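Thiol:disulfide interchange protein, thioredoxin family protein (Chlorobaculum tepidum, PDB 3OR5) probably acts as a thioredoxin-family thiol:disulfide oxidoreductase, with a likely part in cytochrome c-type biogenesis. Local coordinates at residues Pro15-Val20 with Pro94-Thr99; Glu52-Val57 with Lys83-Thr88; Gly108-Gly113 with Ser130-Gly135. One frame throughout, in Å; residues are numbered along the deposited sequence.

Overall arrangement
Leaving the N terminus, the chain first lays down 15-20, which waits until 94-99 to close contact 1 and tie the small N-terminal hairpin to the edge strand 95-97 of the central sheet. Contact 2 sits wholly within that long loop: helix 47-63 is joined to helix 79-89 by 52-57 and 83-88. Contact 3 opens only after contact 1 has closed, linking the turn behind helix 100-107 to 129-133, the strand at the other edge of the sheet; no contacts cross. V95 packs on M86 between contacts 1 and 2, and P15 meets Y109 between contacts 1 and 3, while the centres of contacts 2 and 3 stand about 23 Å apart.

Contact 1: Pro15-Val20 with Pro94-Thr99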
# COMPACT_ATOMS: atom_id res chain seq x y z
N PRO A 15 6.04 -10.34 -2.32
CA PRO A 15 6.10 -11.24 -1.17
C PRO A 15 4.72 -11.68 -0.67
O PRO A 15 3.71 -11.07 -0.99
CB PRO A 15 6.72 -10.38 -0.08
CG PRO A 15 6.43 -8.95 -0.48
CD PRO A 15 6.14 -8.92 -1.94
N SER A 16 4.68 -12.76 0.09
CA SER A 16 3.46 -13.18 0.76
C SER A 16 3.44 -12.51 2.09
O SER A 16 4.45 -12.41 2.77
CB SER A 16 3.52 -14.70 1.02
OG SER A 16 3.17 -15.40 -0.16
N PHE A 17 2.26 -12.02 2.47
CA PHE A 17 2.13 -11.45 3.78
C PHE A 17 0.64 -11.45 4.20
O PHE A 17 -0.25 -11.50 3.39
CB PHE A 17 2.66 -9.98 3.79
CG PHE A 17 1.99 -9.04 2.81
CD1 PHE A 17 1.19 -8.04 3.31
CD2 PHE A 17 2.21 -9.07 1.45
CE1 PHE A 17 0.60 -7.10 2.47
CE2 PHE A 17 1.60 -8.16 0.57
CZ PHE A 17 0.75 -7.19 1.10
N SER A 18 0.43 -11.38 5.51
CA SER A 18 -0.91 -11.56 6.05
C SER A 18 -0.98 -10.99 7.42
O SER A 18 0.05 -10.68 8.03
CB SER A 18 -1.33 -13.07 6.11
OG SER A 18 -0.50 -13.84 6.93
N GLY A 19 -2.20 -10.81 7.91
CA GLY A 19 -2.32 -10.39 9.33
C GLY A 19 -3.73 -9.98 9.69
O GLY A 19 -4.67 -10.35 9.01
N VAL A 20 -3.86 -9.18 10.77
CA VAL A 20 -5.17 -8.72 11.24
C VAL A 20 -5.08 -7.21 11.08
O VAL A 20 -4.04 -6.63 11.41
CB VAL A 20 -5.38 -9.04 12.71
CG1 VAL A 20 -6.70 -8.41 13.16
CG2 VAL A 20 -5.54 -10.61 12.87
N PRO A 94 -7.56 -2.23 3.29
CA PRO A 94 -7.00 -2.86 4.49
C PRO A 94 -5.83 -2.07 5.03
O PRO A 94 -4.94 -1.65 4.27
CB PRO A 94 -6.49 -4.22 4.00
CG PRO A 94 -7.31 -4.44 2.76
CD PRO A 94 -7.51 -3.11 2.12
N VAL A 95 -5.81 -1.93 6.34
CA VAL A 95 -4.64 -1.33 7.00
C VAL A 95 -4.21 -2.11 8.20
O VAL A 95 -5.06 -2.47 9.04
CB VAL A 95 -5.10 0.05 7.52
CG1 VAL A 95 -3.95 0.73 8.43
CG2 VAL A 95 -5.48 1.09 6.40
N MSE A 96 -2.92 -2.43 8.27
CA MSE A 96 -2.33 -3.25 9.37
C MSE A 96 -1.31 -2.41 10.11
O MSE A 96 -0.57 -1.59 9.46
CB MSE A 96 -1.66 -4.56 8.87
CG MSE A 96 -2.72 -5.43 8.36
SE MSE A 96 -1.80 -7.02 7.55
CE MSE A 96 -1.20 -6.13 5.96
N MSE A 97 -1.20 -2.62 11.40
CA MSE A 97 0.02 -2.08 12.11
C MSE A 97 1.26 -2.78 11.64
O MSE A 97 1.27 -4.02 11.48
CB MSE A 97 -0.08 -2.31 13.62
CG MSE A 97 -1.39 -1.73 14.22
SE MSE A 97 -1.41 0.28 14.13
CE MSE A 97 0.14 0.66 15.27
N ALA A 98 2.36 -2.03 11.44
CA ALA A 98 3.56 -2.71 10.99
C ALA A 98 4.05 -3.70 12.04
O ALA A 98 3.89 -3.49 13.30
CB ALA A 98 4.68 -1.67 10.79
N THR A 99 4.65 -4.76 11.53
CA THR A 99 5.38 -5.71 12.35
C THR A 99 6.78 -5.84 11.70
O THR A 99 6.99 -5.44 10.55
CB THR A 99 4.77 -7.08 12.28
OG1 THR A 99 4.82 -7.62 10.95
CG2 THR A 99 3.28 -7.15 12.76
O HOH W 1 -2.89 -4.55 12.71
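M96, present as selenomethionine, reaches out from strand 95-97 and touches V20, G19 and F17 in turn along its length. Its CB starts 4.0 Å from V20 O, and CG closes to 3.5 Å from that same carbonyl oxygen. Beyond it, SE lies against the backbone of G19, 3.8 Å from G19 N. A side chain on G19 would crowd the selenium, and the backbone angles there call for glycine in any case. The bend at the last torsion (chi3 -75°) then turns the methyl toward F17, where CE sits at the edge of the ring, near its plane, 4.0 Å from F17 CE1. The other partners of the F17 ring include F106, met edge-to-face, and F27.

The two short strands run nearly perpendicular, at 85°, with axes 7.3 Å apart, so they are not partners in one sheet. Their polar link is a water, which donates to V20 O at 2.7 Å and accepts from M97 N. Between hairpin and edge strand, then, the contact is mainly van der Waals packing of one buried side chain against backbone and ring, with a single water supplying the polar bridge.

Contact 2: Glu52-Val57 with Lys83-Thr88; sequences EIPDMV and KNYMKT
Y85 drives its ring lengthwise from helix 79-89 toward I53 on helix 47-63, the two side chains meeting at a slant. The isoleucine does not lie over a face of the ring: its CD1 sits at the rim, near the ring plane, 3.9 Å from Y85 CE2. I53 CG2 touches the same corner from its other branch, 4.0 Å from Y85 CE2, and I53 CB stands 3.8 Å from Y85 OH. Both branches thus straddle the CE2 corner, CD1 and CG2 on opposite sides of the ring plane, while CB and CG2 meet the oxygen. With CG anti to the backbone N (chi1 -171°), Y85 is thrown out from its helix far enough to bridge backbones whose nearest CA atoms, those of I53 and M86, are 9.9 Å apart. P54 comes in at about a right angle to the tyrosine, its CD 4.1 Å from Y85 OH.

Were Y85 an alanine, I53 would probably lose its partner on this side and a gap would open between the two helices. I53 also packs on F42 and Y93, while Y85 touches T44. P54 has no N-H for the preceding turn and D55 N bonds only weakly to E52 O, so helix 47-63 kinks here. A proline kink a few residues after a CxxC sequence is characteristic of the active-site helix of the thioredoxin fold, consistent with this family.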
# COMPACT_ATOMS: atom_id res chain seq x y z
N GLU A 52 -1.79 12.73 1.17
CA GLU A 52 -2.04 11.77 0.10
C GLU A 52 -3.10 10.74 0.40
O GLU A 52 -3.76 10.22 -0.58
CB GLU A 52 -0.81 11.15 -0.47
CG GLU A 52 -0.10 10.27 0.39
CD GLU A 52 1.08 9.57 -0.38
OE1 GLU A 52 1.67 10.15 -1.33
OE2 GLU A 52 1.36 8.41 -0.02
N ILE A 53 -3.25 10.38 1.69
CA ILE A 53 -4.23 9.29 1.96
C ILE A 53 -5.66 9.62 1.50
O ILE A 53 -6.32 8.71 0.98
CB ILE A 53 -4.14 8.84 3.40
CG1 ILE A 53 -2.87 7.97 3.52
CG2 ILE A 53 -5.45 8.02 3.82
CD1 ILE A 53 -2.46 7.67 4.95
N PRO A 54 -6.16 10.83 1.62
CA PRO A 54 -7.51 11.10 1.06
C PRO A 54 -7.60 10.90 -0.45
O PRO A 54 -8.68 10.47 -0.97
CB PRO A 54 -7.81 12.54 1.46
CG PRO A 54 -6.99 12.70 2.74
CD PRO A 54 -5.71 11.91 2.56
N ASP A 55 -6.53 11.15 -1.20
CA ASP A 55 -6.54 10.90 -2.66
C ASP A 55 -6.52 9.39 -2.87
O ASP A 55 -7.14 8.94 -3.80
CB ASP A 55 -5.30 11.53 -3.31
CG ASP A 55 -5.40 13.11 -3.30
OD1 ASP A 55 -6.51 13.64 -3.22
OD2 ASP A 55 -4.37 13.80 -3.43
N MSE A 56 -5.77 8.66 -2.06
CA MSE A 56 -5.72 7.20 -2.15
C MSE A 56 -7.14 6.66 -1.96
O MSE A 56 -7.54 5.73 -2.67
CB MSE A 56 -4.78 6.56 -1.13
CG MSE A 56 -3.36 6.87 -1.57
SE MSE A 56 -2.11 6.26 -0.15
CE MSE A 56 -2.73 4.55 0.08
N VAL A 57 -7.82 7.23 -0.96
CA VAL A 57 -9.22 6.70 -0.65
C VAL A 57 -10.09 6.98 -1.90
O VAL A 57 -10.89 6.10 -2.30
CB VAL A 57 -9.76 7.42 0.59
CG1 VAL A 57 -11.28 7.12 0.77
CG2 VAL A 57 -9.03 6.88 1.82
N LYS A 83 -6.54 3.73 14.19
CA LYS A 83 -7.98 3.38 14.09
C LYS A 83 -8.84 4.66 13.98
O LYS A 83 -9.77 4.76 13.16
CB LYS A 83 -8.41 2.62 15.36
CG LYS A 83 -9.90 2.22 15.43
CD LYS A 83 -10.07 0.80 14.93
CE LYS A 83 -11.56 0.27 15.12
NZ LYS A 83 -12.46 1.21 14.35
N ASN A 84 -8.52 5.70 14.75
CA ASN A 84 -9.28 6.95 14.60
C ASN A 84 -9.08 7.68 13.28
O ASN A 84 -9.99 8.20 12.74
CB ASN A 84 -8.99 7.91 15.76
CG ASN A 84 -10.17 8.80 16.01
OD1 ASN A 84 -11.32 8.29 16.17
ND2 ASN A 84 -9.97 10.09 15.97
N TYR A 85 -7.86 7.66 12.71
CA TYR A 85 -7.63 8.24 11.42
C TYR A 85 -8.46 7.50 10.32
O TYR A 85 -9.03 8.13 9.44
CB TYR A 85 -6.12 8.17 11.12
CG TYR A 85 -5.77 8.96 9.90
CD1 TYR A 85 -5.91 10.32 9.85
CD2 TYR A 85 -5.25 8.27 8.77
CE1 TYR A 85 -5.58 11.03 8.70
CE2 TYR A 85 -4.91 9.00 7.62
CZ TYR A 85 -5.07 10.34 7.60
OH TYR A 85 -4.72 11.01 6.44
N MSE A 86 -8.50 6.20 10.45
CA MSE A 86 -9.32 5.39 9.51
C MSE A 86 -10.75 5.83 9.58
O MSE A 86 -11.39 5.88 8.51
CB MSE A 86 -9.16 3.89 9.81
CG MSE A 86 -7.81 3.39 9.40
SE MSE A 86 -7.68 1.54 10.07
CE MSE A 86 -8.88 0.71 8.89
N LYS A 87 -11.27 6.09 10.77
CA LYS A 87 -12.66 6.53 10.91
C LYS A 87 -12.84 7.92 10.32
O LYS A 87 -13.74 8.18 9.50
CB LYS A 87 -13.06 6.43 12.40
CG LYS A 87 -14.42 6.91 12.68
CD LYS A 87 -14.67 6.64 14.16
CE LYS A 87 -15.25 7.88 14.85
NZ LYS A 87 -14.23 9.03 14.86
N THR A 88 -11.98 8.86 10.70
CA THR A 88 -12.12 10.26 10.23
C THR A 88 -11.95 10.47 8.73
O THR A 88 -12.68 11.23 8.10
CB THR A 88 -11.21 11.25 11.02
OG1 THR A 88 -9.83 11.06 10.70
CG2 THR A 88 -11.41 11.05 12.41

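Contact 3: Gly108-Gly113 with Ser130-Gly135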
# COMPACT_ATOMS: atom_id res chain seq x y z
N GLY A 108 13.65 -5.34 1.11
CA GLY A 108 14.61 -5.78 0.09
C GLY A 108 14.49 -5.09 -1.25
O GLY A 108 15.41 -5.19 -2.10
N TYR A 109 13.35 -4.45 -1.50
CA TYR A 109 13.13 -3.79 -2.82
C TYR A 109 13.69 -2.40 -2.92
O TYR A 109 13.65 -1.78 -4.00
CB TYR A 109 11.62 -3.77 -3.17
CG TYR A 109 10.99 -5.14 -3.16
CD1 TYR A 109 11.28 -6.13 -4.12
CD2 TYR A 109 10.04 -5.43 -2.22
CE1 TYR A 109 10.66 -7.41 -4.04
CE2 TYR A 109 9.45 -6.68 -2.14
CZ TYR A 109 9.76 -7.65 -3.04
OH TYR A 109 9.15 -8.88 -2.90
N ILE A 110 14.27 -1.85 -1.85
CA ILE A 110 14.83 -0.53 -1.89
C ILE A 110 16.18 -0.48 -1.20
O ILE A 110 16.37 -1.14 -0.14
CB ILE A 110 13.82 0.52 -1.29
CG1 ILE A 110 14.47 1.91 -1.23
CG2 ILE A 110 13.32 0.07 0.08
CD1 ILE A 110 13.36 2.98 -1.05
N ASP A 111 17.15 0.16 -1.84
CA ASP A 111 18.50 0.18 -1.23
C ASP A 111 18.42 0.93 0.11
O ASP A 111 17.84 2.00 0.20
CB ASP A 111 19.44 0.94 -2.14
CG ASP A 111 20.89 0.92 -1.63
OD1 ASP A 111 21.46 -0.19 -1.56
OD2 ASP A 111 21.39 1.99 -1.20
N GLY A 112 19.02 0.39 1.15
CA GLY A 112 18.91 1.06 2.44
C GLY A 112 17.68 0.63 3.20
O GLY A 112 17.57 0.87 4.42
N GLY A 113 16.76 -0.09 2.53
CA GLY A 113 15.48 -0.47 3.19
C GLY A 113 14.54 0.73 3.21
O GLY A 113 14.82 1.78 2.66
N SER A 130 6.78 -3.69 -9.56
CA SER A 130 7.20 -2.96 -10.76
C SER A 130 7.90 -1.68 -10.41
O SER A 130 8.73 -1.17 -11.17
CB SER A 130 5.87 -2.53 -11.49
OG SER A 130 5.46 -3.64 -12.25
N GLY A 131 7.60 -1.13 -9.25
CA GLY A 131 8.14 0.21 -8.97
C GLY A 131 7.96 0.56 -7.49
O GLY A 131 7.19 -0.06 -6.75
N VAL A 132 8.72 1.57 -7.10
CA VAL A 132 8.67 2.09 -5.74
C VAL A 132 8.35 3.56 -5.79
O VAL A 132 9.00 4.33 -6.51
CB VAL A 132 10.04 1.82 -5.00
CG1 VAL A 132 9.87 2.27 -3.60
CG2 VAL A 132 10.43 0.30 -5.05
N ILE A 133 7.42 4.01 -4.97
CA ILE A 133 7.07 5.41 -4.92
C ILE A 133 7.65 5.96 -3.62
O ILE A 133 7.31 5.53 -2.52
CB ILE A 133 5.53 5.60 -4.87
CG1 ILE A 133 4.89 5.03 -6.13
CG2 ILE A 133 5.16 7.09 -4.74
CD1 ILE A 133 3.40 4.90 -6.04
N VAL A 134 8.57 6.92 -3.74
CA VAL A 134 9.12 7.60 -2.54
C VAL A 134 8.98 9.13 -2.72
O VAL A 134 9.72 9.90 -2.10
CB VAL A 134 10.59 7.33 -2.31
CG1 VAL A 134 10.88 5.83 -1.98
CG2 VAL A 134 11.42 7.83 -3.49
N GLY A 135 8.07 9.57 -3.55
CA GLY A 135 7.77 10.98 -3.80
C GLY A 135 6.27 11.19 -3.92
O GLY A 135 5.51 10.25 -4.17
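Y109 and I110 carry the loop 108-113 past the edge strand 129-133, with the CA atoms of I110 and V132 7.7 Å apart, and a type II beta turn from I110 to G113 then folds the loop back on itself. The turn is closed by G113 N bonding to I110 O at 2.9 Å, and G112 occupies its third position with a positive phi of 88°, where a CB would collide with the preceding carbonyl oxygen.

I110 does most of the reaching. Its CG1 is anti to the backbone N (chi1 175°) and the next torsion is extended too, which stretches the side chain out to present CD1 at its end. There it meets V134 tip to tip, I110 CD1 lying 3.9 Å from V134 CG1. The same methyl comes more loosely to V132, 4.4 Å from V132 CG1. V132 uses its other branch on the backbone of the loop, placing CG2 4.0 Å from Y109 O. V132 and V134 both turn to the loop, whereas I133 between them looks elsewhere and packs on V122.

Y109 starts toward the strand but its ring leads off, so that the hydroxyl hydrogen-bonds to P13 O and the ring rests on F121 and P15. V132 touches F121 as well, and the backbone of G131 pairs with V122 in the neighbouring strand. Near the surface, the contact is mostly methyl against methyl, apart from V132 CG2 approaching the Y109 carbonyl oxygen.

Strands 119-123 and 129-133 form the antiparallel hairpin that ends the central sheet of the thioredoxin fold. The loop that rests on its outer strand leads on into strand 119-123; in thioredoxins the approach to the equivalent strand carries the cis-proline beside the active site, probably here too.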